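Local coordinates for L-aspartate semialdehyde sulfurtransferase (Methanocaldococcus jannaschii, PDB 3KPB), which probably catalyses, with a partner protein, homocysteine formation from aspartate semialdehyde and sulfide, and binds S-adenosylmethionine in the C-terminal CBS domain pair that forms this chain, at residues Ile32-Pro36 against Ile47-Trp51; Val72-Glu77 against Val96-Asp101; Ile6-Pro11 against Val105-Val109. All coordinates share one frame; numbering follows the deposited sequence.

Interaction 1. Residues Ile32-Pro36 against Ile47-Trp51. With SAM (S-adenosylmethionine), chain E.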
loop_
_atom_site.group_PDB
_atom_site.type_symbol
_atom_site.label_atom_id
_atom_site.label_comp_id
_atom_site.label_asym_id
_atom_site.label_seq_id
_atom_site.Cartn_x
_atom_site.Cartn_y
_atom_site.Cartn_z
ATOM N N ILE A 32 -4.342 -5.322 -8.688
ATOM C CA ILE A 32 -4.464 -5.946 -7.370
ATOM C C ILE A 32 -3.292 -5.567 -6.481
ATOM O O ILE A 32 -2.201 -5.271 -6.975
ATOM C CB ILE A 32 -4.568 -7.502 -7.446
ATOM C CG1 ILE A 32 -3.368 -8.109 -8.202
ATOM C CG2 ILE A 32 -5.932 -7.923 -8.030
ATOM C CD1 ILE A 32 -3.346 -9.638 -8.252
ATOM N N ASN A 33 -3.510 -5.575 -5.170
ATOM C CA ASN A 33 -2.400 -5.340 -4.257
ATOM C C ASN A 33 -2.037 -6.548 -3.404
ATOM O O ASN A 33 -1.252 -6.433 -2.474
ATOM C CB ASN A 33 -2.650 -4.112 -3.370
ATOM C CG ASN A 33 -1.389 -3.648 -2.641
ATOM O OD1 ASN A 33 -0.313 -3.573 -3.232
ATOM N ND2 ASN A 33 -1.525 -3.334 -1.357
ATOM N N HIS A 34 -2.615 -7.707 -3.710
ATOM C CA HIS A 34 -2.315 -8.934 -2.983
ATOM C C HIS A 34 -2.094 -10.043 -3.976
ATOM O O HIS A 34 -2.963 -10.327 -4.803
ATOM C CB HIS A 34 -3.464 -9.316 -2.065
ATOM C CG HIS A 34 -3.826 -8.252 -1.089
ATOM N ND1 HIS A 34 -4.809 -7.321 -1.341
ATOM C CD2 HIS A 34 -3.323 -7.953 0.132
ATOM C CE1 HIS A 34 -4.904 -6.499 -0.312
ATOM N NE2 HIS A 34 -4.015 -6.861 0.595
ATOM N N LEU A 35 -0.925 -10.663 -3.898
ATOM C CA LEU A 35 -0.553 -11.724 -4.808
ATOM C C LEU A 35 -0.043 -12.923 -4.007
ATOM O O LEU A 35 1.107 -12.932 -3.563
ATOM C CB LEU A 35 0.514 -11.211 -5.781
ATOM C CG LEU A 35 1.001 -12.184 -6.854
ATOM C CD1 LEU A 35 -0.143 -12.584 -7.790
ATOM C CD2 LEU A 35 2.170 -11.585 -7.633
ATOM N N PRO A 36 -0.913 -13.923 -3.777
ATOM C CA PRO A 36 -0.474 -15.164 -3.134
ATOM C C PRO A 36 0.576 -15.856 -3.995
ATOM O O PRO A 36 0.445 -15.891 -5.226
ATOM C CB PRO A 36 -1.751 -16.010 -3.072
ATOM C CG PRO A 36 -2.880 -15.034 -3.201
ATOM C CD PRO A 36 -2.369 -13.882 -4.003
ATOM N N ILE A 47 3.092 -14.523 0.408
ATOM C CA ILE A 47 2.278 -13.444 -0.151
ATOM C C ILE A 47 3.131 -12.205 -0.472
ATOM O O ILE A 47 4.131 -11.934 0.199
ATOM C CB ILE A 47 1.059 -13.103 0.765
ATOM C CG1 ILE A 47 0.047 -12.216 0.020
ATOM C CG2 ILE A 47 1.522 -12.471 2.096
ATOM C CD1 ILE A 47 -1.291 -12.039 0.740
ATOM N N ILE A 48 2.742 -11.492 -1.529
ATOM C CA ILE A 48 3.397 -10.257 -1.958
ATOM C C ILE A 48 2.356 -9.142 -2.042
ATOM O O ILE A 48 1.244 -9.373 -2.516
ATOM C CB ILE A 48 4.043 -10.470 -3.370
ATOM C CG1 ILE A 48 5.304 -11.340 -3.271
ATOM C CG2 ILE A 48 4.348 -9.143 -4.097
ATOM C CD1 ILE A 48 6.466 -10.705 -2.511
ATOM N N THR A 49 2.708 -7.941 -1.585
ATOM C CA THR A 49 1.923 -6.726 -1.866
ATOM C C THR A 49 2.873 -5.685 -2.461
ATOM O O THR A 49 4.080 -5.927 -2.534
ATOM C CB THR A 49 1.292 -6.130 -0.590
ATOM O OG1 THR A 49 2.333 -5.632 0.259
ATOM C CG2 THR A 49 0.490 -7.173 0.174
ATOM N N SER A 50 2.364 -4.522 -2.866
ATOM C CA SER A 50 3.277 -3.478 -3.354
ATOM C C SER A 50 4.315 -3.057 -2.312
ATOM O O SER A 50 5.404 -2.605 -2.678
ATOM C CB SER A 50 2.535 -2.253 -3.891
ATOM O OG SER A 50 1.815 -1.603 -2.861
ATOM N N TRP A 51 3.987 -3.202 -1.028
ATOM C CA TRP A 51 4.966 -2.928 0.017
ATOM C C TRP A 51 6.201 -3.815 -0.141
ATOM O O TRP A 51 7.333 -3.347 -0.009
ATOM C CB TRP A 51 4.368 -3.094 1.408
ATOM C CG TRP A 51 5.309 -2.650 2.479
ATOM C CD1 TRP A 51 6.013 -3.447 3.341
ATOM C CD2 TRP A 51 5.686 -1.302 2.781
ATOM N NE1 TRP A 51 6.790 -2.675 4.175
ATOM C CE2 TRP A 51 6.601 -1.353 3.859
ATOM C CE3 TRP A 51 5.322 -0.050 2.260
ATOM C CZ2 TRP A 51 7.161 -0.198 4.425
ATOM C CZ3 TRP A 51 5.880 1.097 2.822
ATOM C CH2 TRP A 51 6.789 1.012 3.893
HETATM N N SAM E . -2.161 -3.953 4.292
HETATM C CA SAM E . -0.735 -3.612 4.418
HETATM C C SAM E . 0.039 -4.170 3.219
HETATM O O SAM E . -0.439 -4.144 2.082
HETATM O OXT SAM E . 1.165 -4.655 3.356
HETATM C CB SAM E . -0.179 -4.214 5.711
HETATM C CG SAM E . 0.898 -3.313 6.320
HETATM S SD SAM E . 2.486 -4.180 6.584
HETATM C CE SAM E . 3.564 -2.784 6.816
HETATM C "C5'" SAM E . 3.108 -4.801 4.980
HETATM C "C4'" SAM E . 3.312 -6.315 4.975
HETATM O "O4'" SAM E . 2.067 -6.983 5.229
HETATM C "C3'" SAM E . 3.704 -6.744 3.564
HETATM O "O3'" SAM E . 5.102 -7.017 3.556
HETATM C "C2'" SAM E . 2.920 -8.032 3.327
HETATM O "O2'" SAM E . 3.834 -9.088 3.008
HETATM C "C1'" SAM E . 2.252 -8.295 4.680
HETATM N N9 SAM E . 0.935 -8.923 4.447
HETATM C C8 SAM E . -0.075 -8.403 3.744
HETATM N N7 SAM E . -1.100 -9.258 3.747
HETATM C C5 SAM E . -0.741 -10.325 4.459
HETATM C C6 SAM E . -1.374 -11.512 4.802
HETATM N N6 SAM E . -2.616 -11.770 4.405
HETATM N N1 SAM E . -0.711 -12.406 5.551
HETATM C C2 SAM E . 0.526 -12.169 5.958
HETATM N N3 SAM E . 1.158 -11.047 5.646
HETATM C C4 SAM E . 0.551 -10.113 4.899
HETATM O O HOH W 1 1.039 -2.639 0.124
#

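Interaction 2. Residues Val72-Glu77 against Val96-Asp101. With SAM (S-adenosylmethionine), chain E.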
loop_
_atom_site.group_PDB
_atom_site.type_symbol
_atom_site.label_atom_id
_atom_site.label_comp_id
_atom_site.label_asym_id
_atom_site.label_seq_id
_atom_site.Cartn_x
_atom_site.Cartn_y
_atom_site.Cartn_z
ATOM N N VAL A 72 1.764 -16.486 6.243
ATOM C CA VAL A 72 0.587 -15.916 5.614
ATOM C C VAL A 72 -0.639 -16.103 6.489
ATOM O O VAL A 72 -0.940 -17.215 6.937
ATOM C CB VAL A 72 0.313 -16.524 4.217
ATOM C CG1 VAL A 72 -0.729 -15.699 3.469
ATOM C CG2 VAL A 72 1.599 -16.611 3.405
ATOM N N ILE A 73 -1.334 -14.997 6.729
ATOM C CA ILE A 73 -2.638 -15.020 7.381
ATOM C C ILE A 73 -3.685 -15.339 6.322
ATOM O O ILE A 73 -3.838 -14.599 5.345
ATOM C CB ILE A 73 -2.955 -13.676 8.059
ATOM C CG1 ILE A 73 -1.855 -13.328 9.065
ATOM C CG2 ILE A 73 -4.335 -13.722 8.732
ATOM C CD1 ILE A 73 -1.661 -11.845 9.273
ATOM N N THR A 74 -4.396 -16.446 6.526
ATOM C CA THR A 74 -5.290 -16.997 5.522
ATOM C C THR A 74 -6.685 -17.180 6.085
ATOM O O THR A 74 -6.902 -17.091 7.301
ATOM C CB THR A 74 -4.803 -18.381 5.017
ATOM O OG1 THR A 74 -4.726 -19.297 6.119
ATOM C CG2 THR A 74 -3.431 -18.279 4.365
ATOM N N ALA A 75 -7.627 -17.410 5.177
ATOM C CA ALA A 75 -8.975 -17.806 5.531
ATOM C C ALA A 75 -9.280 -19.147 4.897
ATOM O O ALA A 75 -8.712 -19.512 3.865
ATOM C CB ALA A 75 -9.976 -16.765 5.077
ATOM N N HIS A 76 -10.169 -19.896 5.529
ATOM C CA HIS A 76 -10.539 -21.184 4.987
ATOM C C HIS A 76 -11.802 -20.993 4.186
ATOM O O HIS A 76 -12.631 -20.131 4.499
ATOM C CB HIS A 76 -10.742 -22.203 6.104
ATOM C CG HIS A 76 -10.735 -23.626 5.638
ATOM N ND1 HIS A 76 -11.873 -24.277 5.210
ATOM C CD2 HIS A 76 -9.734 -24.537 5.572
ATOM C CE1 HIS A 76 -11.570 -25.520 4.882
ATOM N NE2 HIS A 76 -10.279 -25.705 5.092
ATOM N N GLU A 77 -11.935 -21.787 3.130
ATOM C CA GLU A 77 -13.124 -21.721 2.303
ATOM C C GLU A 77 -14.402 -21.863 3.137
ATOM O O GLU A 77 -15.386 -21.167 2.879
ATOM C CB GLU A 77 -13.062 -22.711 1.128
ATOM C CG GLU A 77 -12.446 -24.074 1.431
ATOM C CD GLU A 77 -12.457 -25.005 0.225
ATOM O OE1 GLU A 77 -12.426 -24.513 -0.924
ATOM O OE2 GLU A 77 -12.493 -26.237 0.429
ATOM N N VAL A 96 -6.643 -11.394 2.512
ATOM C CA VAL A 96 -6.233 -12.724 2.960
ATOM C C VAL A 96 -6.503 -13.741 1.858
ATOM O O VAL A 96 -7.600 -13.770 1.294
ATOM C CB VAL A 96 -6.921 -13.165 4.292
ATOM C CG1 VAL A 96 -6.586 -12.208 5.425
ATOM C CG2 VAL A 96 -8.430 -13.286 4.130
ATOM N N PRO A 97 -5.494 -14.562 1.524
ATOM C CA PRO A 97 -5.727 -15.677 0.616
ATOM C C PRO A 97 -6.689 -16.670 1.255
ATOM O O PRO A 97 -6.665 -16.871 2.475
ATOM C CB PRO A 97 -4.336 -16.309 0.460
ATOM C CG PRO A 97 -3.375 -15.248 0.898
ATOM C CD PRO A 97 -4.090 -14.500 1.971
ATOM N N VAL A 98 -7.535 -17.269 0.425
ATOM C CA VAL A 98 -8.465 -18.298 0.857
ATOM C C VAL A 98 -7.869 -19.634 0.411
ATOM O O VAL A 98 -7.529 -19.807 -0.767
ATOM C CB VAL A 98 -9.871 -18.068 0.257
ATOM C CG1 VAL A 98 -10.845 -19.109 0.776
ATOM C CG2 VAL A 98 -10.370 -16.662 0.592
ATOM N N VAL A 99 -7.708 -20.551 1.368
ATOM C CA VAL A 99 -7.081 -21.851 1.120
ATOM C C VAL A 99 -8.038 -22.993 1.444
ATOM O O VAL A 99 -8.993 -22.819 2.212
ATOM C CB VAL A 99 -5.738 -22.040 1.912
ATOM C CG1 VAL A 99 -4.698 -21.016 1.470
ATOM C CG2 VAL A 99 -5.954 -21.975 3.428
ATOM N N ASP A 100 -7.791 -24.151 0.838
ATOM C CA ASP A 100 -8.508 -25.364 1.215
ATOM C C ASP A 100 -7.641 -26.237 2.139
ATOM O O ASP A 100 -6.542 -25.831 2.548
ATOM C CB ASP A 100 -9.028 -26.131 -0.022
ATOM C CG ASP A 100 -7.912 -26.677 -0.918
ATOM O OD1 ASP A 100 -6.754 -26.801 -0.460
ATOM O OD2 ASP A 100 -8.208 -27.010 -2.092
ATOM N N ASP A 101 -8.136 -27.431 2.459
ATOM C CA ASP A 101 -7.435 -28.352 3.359
ATOM C C ASP A 101 -6.106 -28.889 2.800
ATOM O O ASP A 101 -5.304 -29.443 3.553
ATOM C CB ASP A 101 -8.346 -29.524 3.757
ATOM C CG ASP A 101 -9.344 -29.166 4.865
ATOM O OD1 ASP A 101 -9.176 -28.135 5.553
ATOM O OD2 ASP A 101 -10.302 -29.941 5.060
HETATM N N SAM E . -2.161 -3.953 4.292
HETATM C CA SAM E . -0.735 -3.612 4.418
HETATM C C SAM E . 0.039 -4.170 3.219
HETATM O O SAM E . -0.439 -4.144 2.082
HETATM O OXT SAM E . 1.165 -4.655 3.356
HETATM C CB SAM E . -0.179 -4.214 5.711
HETATM C CG SAM E . 0.898 -3.313 6.320
HETATM S SD SAM E . 2.486 -4.180 6.584
HETATM C CE SAM E . 3.564 -2.784 6.816
HETATM C "C5'" SAM E . 3.108 -4.801 4.980
HETATM C "C4'" SAM E . 3.312 -6.315 4.975
HETATM O "O4'" SAM E . 2.067 -6.983 5.229
HETATM C "C3'" SAM E . 3.704 -6.744 3.564
HETATM O "O3'" SAM E . 5.102 -7.017 3.556
HETATM C "C2'" SAM E . 2.920 -8.032 3.327
HETATM O "O2'" SAM E . 3.834 -9.088 3.008
HETATM C "C1'" SAM E . 2.252 -8.295 4.680
HETATM N N9 SAM E . 0.935 -8.923 4.447
HETATM C C8 SAM E . -0.075 -8.403 3.744
HETATM N N7 SAM E . -1.100 -9.258 3.747
HETATM C C5 SAM E . -0.741 -10.325 4.459
HETATM C C6 SAM E . -1.374 -11.512 4.802
HETATM N N6 SAM E . -2.616 -11.770 4.405
HETATM N N1 SAM E . -0.711 -12.406 5.551
HETATM C C2 SAM E . 0.526 -12.169 5.958
HETATM N N3 SAM E . 1.158 -11.047 5.646
HETATM C C4 SAM E . 0.551 -10.113 4.899
HETATM O O HOH W 2 -10.948 -27.812 2.236
#

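Interaction 3. Residues Ile6-Pro11 against Val105-Val109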
loop_
_atom_site.group_PDB
_atom_site.type_symbol
_atom_site.label_atom_id
_atom_site.label_comp_id
_atom_site.label_asym_id
_atom_site.label_seq_id
_atom_site.Cartn_x
_atom_site.Cartn_y
_atom_site.Cartn_z
ATOM N N ILE A 6 -18.786 -15.976 -0.975
ATOM C CA ILE A 6 -18.663 -14.588 -1.429
ATOM C C ILE A 6 -17.566 -14.398 -2.471
ATOM O O ILE A 6 -17.363 -13.291 -2.982
ATOM C CB ILE A 6 -18.441 -13.614 -0.248
ATOM C CG1 ILE A 6 -16.996 -13.712 0.277
ATOM C CG2 ILE A 6 -19.470 -13.873 0.856
ATOM C CD1 ILE A 6 -16.502 -12.445 0.961
ATOM N N LEU A 7 -16.860 -15.484 -2.774
ATOM C CA LEU A 7 -15.854 -15.484 -3.824
ATOM C C LEU A 7 -16.522 -15.309 -5.180
ATOM O O LEU A 7 -17.466 -16.029 -5.513
ATOM C CB LEU A 7 -15.055 -16.785 -3.777
ATOM C CG LEU A 7 -13.710 -16.807 -3.035
ATOM C CD1 LEU A 7 -13.554 -15.687 -1.971
ATOM C CD2 LEU A 7 -13.470 -18.171 -2.419
ATOM N N SER A 8 -16.026 -14.355 -5.960
ATOM C CA SER A 8 -16.704 -13.935 -7.180
ATOM C C SER A 8 -15.880 -14.140 -8.451
ATOM O O SER A 8 -16.409 -14.053 -9.561
ATOM C CB SER A 8 -17.104 -12.465 -7.062
ATOM O OG SER A 8 -15.954 -11.642 -6.918
ATOM N N LYS A 9 -14.592 -14.422 -8.290
ATOM C CA LYS A 9 -13.667 -14.426 -9.417
ATOM C C LYS A 9 -12.538 -15.417 -9.168
ATOM O O LYS A 9 -12.330 -15.824 -8.018
ATOM C CB LYS A 9 -13.098 -13.022 -9.605
ATOM C CG LYS A 9 -12.355 -12.506 -8.385
ATOM C CD LYS A 9 -12.117 -11.027 -8.494
ATOM C CE LYS A 9 -11.284 -10.510 -7.345
ATOM N NZ LYS A 9 -11.196 -9.010 -7.399
ATOM N N PRO A 10 -11.800 -15.806 -10.233
ATOM C CA PRO A 10 -10.703 -16.761 -10.070
ATOM C C PRO A 10 -9.566 -16.207 -9.214
ATOM O O PRO A 10 -9.401 -14.987 -9.129
ATOM C CB PRO A 10 -10.205 -16.974 -11.507
ATOM C CG PRO A 10 -11.331 -16.557 -12.375
ATOM C CD PRO A 10 -11.970 -15.423 -11.648
ATOM N N PRO A 11 -8.787 -17.098 -8.575
ATOM C CA PRO A 11 -7.601 -16.645 -7.863
ATOM C C PRO A 11 -6.526 -16.184 -8.850
ATOM O O PRO A 11 -6.458 -16.692 -9.971
ATOM C CB PRO A 11 -7.145 -17.894 -7.101
ATOM C CG PRO A 11 -7.660 -19.038 -7.890
ATOM C CD PRO A 11 -8.892 -18.574 -8.613
ATOM N N VAL A 105 -4.755 -22.451 -3.250
ATOM C CA VAL A 105 -5.354 -21.123 -3.144
ATOM C C VAL A 105 -6.642 -21.083 -3.963
ATOM O O VAL A 105 -6.608 -21.223 -5.187
ATOM C CB VAL A 105 -4.365 -20.007 -3.592
ATOM C CG1 VAL A 105 -5.035 -18.638 -3.551
ATOM C CG2 VAL A 105 -3.108 -20.011 -2.715
ATOM N N VAL A 106 -7.779 -20.895 -3.297
ATOM C CA VAL A 106 -9.061 -20.925 -4.006
ATOM C C VAL A 106 -9.572 -19.523 -4.347
ATOM O O VAL A 106 -10.460 -19.363 -5.192
ATOM C CB VAL A 106 -10.141 -21.759 -3.256
ATOM C CG1 VAL A 106 -9.743 -23.237 -3.212
ATOM C CG2 VAL A 106 -10.376 -21.218 -1.856
ATOM N N GLY A 107 -9.012 -18.515 -3.681
ATOM C CA GLY A 107 -9.357 -17.126 -3.951
ATOM C C GLY A 107 -8.678 -16.181 -2.985
ATOM O O GLY A 107 -7.745 -16.568 -2.274
ATOM N N ILE A 108 -9.146 -14.938 -2.968
ATOM C CA ILE A 108 -8.673 -13.947 -2.014
ATOM C C ILE A 108 -9.826 -13.039 -1.601
ATOM O O ILE A 108 -10.705 -12.721 -2.410
ATOM C CB ILE A 108 -7.467 -13.131 -2.558
ATOM C CG1 ILE A 108 -6.918 -12.193 -1.476
ATOM C CG2 ILE A 108 -7.850 -12.355 -3.824
ATOM C CD1 ILE A 108 -5.441 -11.921 -1.590
ATOM N N VAL A 109 -9.821 -12.658 -0.327
ATOM C CA VAL A 109 -10.807 -11.744 0.235
ATOM C C VAL A 109 -10.122 -10.454 0.688
ATOM O O VAL A 109 -9.140 -10.491 1.428
ATOM C CB VAL A 109 -11.567 -12.398 1.420
ATOM C CG1 VAL A 109 -12.417 -11.378 2.162
ATOM C CG2 VAL A 109 -12.444 -13.535 0.919
HETATM O O HOH W 3 -10.888 -14.356 -5.249
HETATM O O HOH W 4 -12.461 -17.668 -6.051
#

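Interaction 1. Residues Ile32-Pro36 against Ile47-Trp51
Asn33 and Ser50 carry the polar side of this contact. With CG anti to the backbone N (chi1 -167°), the Asn33 amide reaches over to the start of helix 50-58, where its OD1 accepts two bonds: from Ser50 N at 2.9 Å and an N-H...O angle of 159°, and from Ser50 OG, also at 2.9 Å. The donors arrive from opposite faces of the amide plane. Ser50 OG is also hydrogen-bonded to Ser50 of the second subunit, across the dimer interface. Asn33 ND2 donates to a water 3.0 Å away, and that water also accepts from Trp51 N and donates to the carboxylate O of S-adenosylmethionine. Thr49 is the N-cap residue, its OG1 receiving a weak bond from Trp51 N.

In the hairpin of strands 35-38 and 44-48, Leu35 and Ile48 form an antiparallel hydrogen-bonded pair, and Pro36 and Ile47 the adjoining non-hydrogen-bonded one.

Among apolar contacts, Leu35 CB packs on Ile48 CB at 4.3 Å, and His34 CD2 lies 3.9 Å from Thr49 CG2. The pocket side of residues 47-51 meets the ligand: Ile47 CG2 is 3.8 Å from adenine C4, Trp51 CD1 lies 3.6 Å from ribose C5', and the sulfonium methyl CE sits toward the rim of one indole face.

An alanine here in place of Asn33 would lack the amide and would probably leave Ser50 N and OG without their shared acceptor and the bridging water with one donor fewer. The chemistry thus couples the helix N-terminus, the dimer interface and the ligand carboxylate through a single amide and one water.

Interaction 2. Residues Val72-Glu77 against Val96-Asp101
Ala75 CB and Val96 CG2 meet at 3.9 Å in the apolar centre, on the face that helix 81-91 covers with Val84 and Met88. Val98 shares this face and brings CG1 against the backbone N of Glu77. On the other face, Val72 places CG1 anti to its own N (chi1 -168°) and lays that methyl obliquely against the Pro97 ring, 3.7 Å from CG, while Thr74 crosses Val99 at about a right angle. Leu44 of the first CBS motif touches Val72, Thr74 and Val99 on this side.

The strands run parallel. Ala75 N gives a nearly straight bond of 2.9 Å to Pro97 O, and Ala75 O accepts from Val99 N; a longer bond, 3.3 Å, joins Glu77 N to Val99 O.

At one end of the contact, Ile73 uses its main chain to read the adenine of S-adenosylmethionine, with Ile73 N donating to N1 at 2.9 Å and the ligand N6 donating to Ile73 O at 3.2 Å. At the other end His76 NE2 donates to Asp101 OD1 at 2.7 Å, approaching from above the carboxylate plane, with ring and carboxylate planes 49° apart. Bonds at both ring nitrogens, to Asp101 OD1 and from Asp78 N, would fix the rotation of the imidazole; Val99 O lies over one of its faces. A water links Glu77 OE2 to Asp101 N, while Asp100 OD1 turns to Tyr102 N and Arg104 N.

Parallel strands 75-76 and 95-99 joined through helix 81-91 make the beta-alpha-beta crossover of a CBS motif, here with the adenine site at one end of its strand pair.

Interaction 3. Residues Ile6-Pro11 against Val105-Val109
A classic beta bulge in strand 105-110, where Val106 and Gly107 both face Val98, receives the Leu7 and Pro11 side chains of the loop between helix 3-6 and strand 14-15, in the first CBS motif. Pro11 lays its ring on the bulge: CG lies 3.6 Å from Val105 O, and CB is 3.9 Å from Gly107 CA. Leu7 reaches over Gly107, and its CD1 meets Val109 CG2 at 3.8 Å, the two side chains crossing at about a right angle. Its torsions (chi1 -96°, chi2 22°) lie off the usual staggered values, which may reflect strain. A beta carbon at Gly107 would probably come too close to Leu7 CG as it stands. Ile6 CD1 adds a looser contact with Val109 CG2, beside Ile114 and Leu117 of helix 111-118.

Between these apolar ends the backbones are bridged by water. One water donates to Lys9 O at 2.7 Å and to Val106 O at 2.8 Å; a second accepts from Ile108 N at 2.9 Å and gives Lys9 O a weak bond.

Ser8 of this loop binds S-methyl-5'-thioadenosine, as do Thr110 to Asp113 just past the strand. Two motifs contributing to one nucleoside site is the arrangement of a CBS domain pair.

How the interactions relate
Interactions 1 and 2 hold S-adenosylmethionine from two sides, the first at its carboxylate, ribose and adenine face, the second at the Watson-Crick edge of the adenine. Their centres are 15 Å apart, yet they touch where Ile47 CD1 packs 3.8 Å from Pro97 CG, joining the sheets of the two CBS motifs. Interactions 2 and 3 share a sheet: strand 95-99 pairs with 105-110, with Val98 O 2.8 Å from Val106 N. Residues 6-11 and 105-109 close a long loop of chain within which the other two contacts lie. Pro36 CG, 4.2 Å from Val105 CG1, brings interaction 1 to interaction 3, and His34 of interaction 1 itself binds S-methyl-5'-thioadenosine.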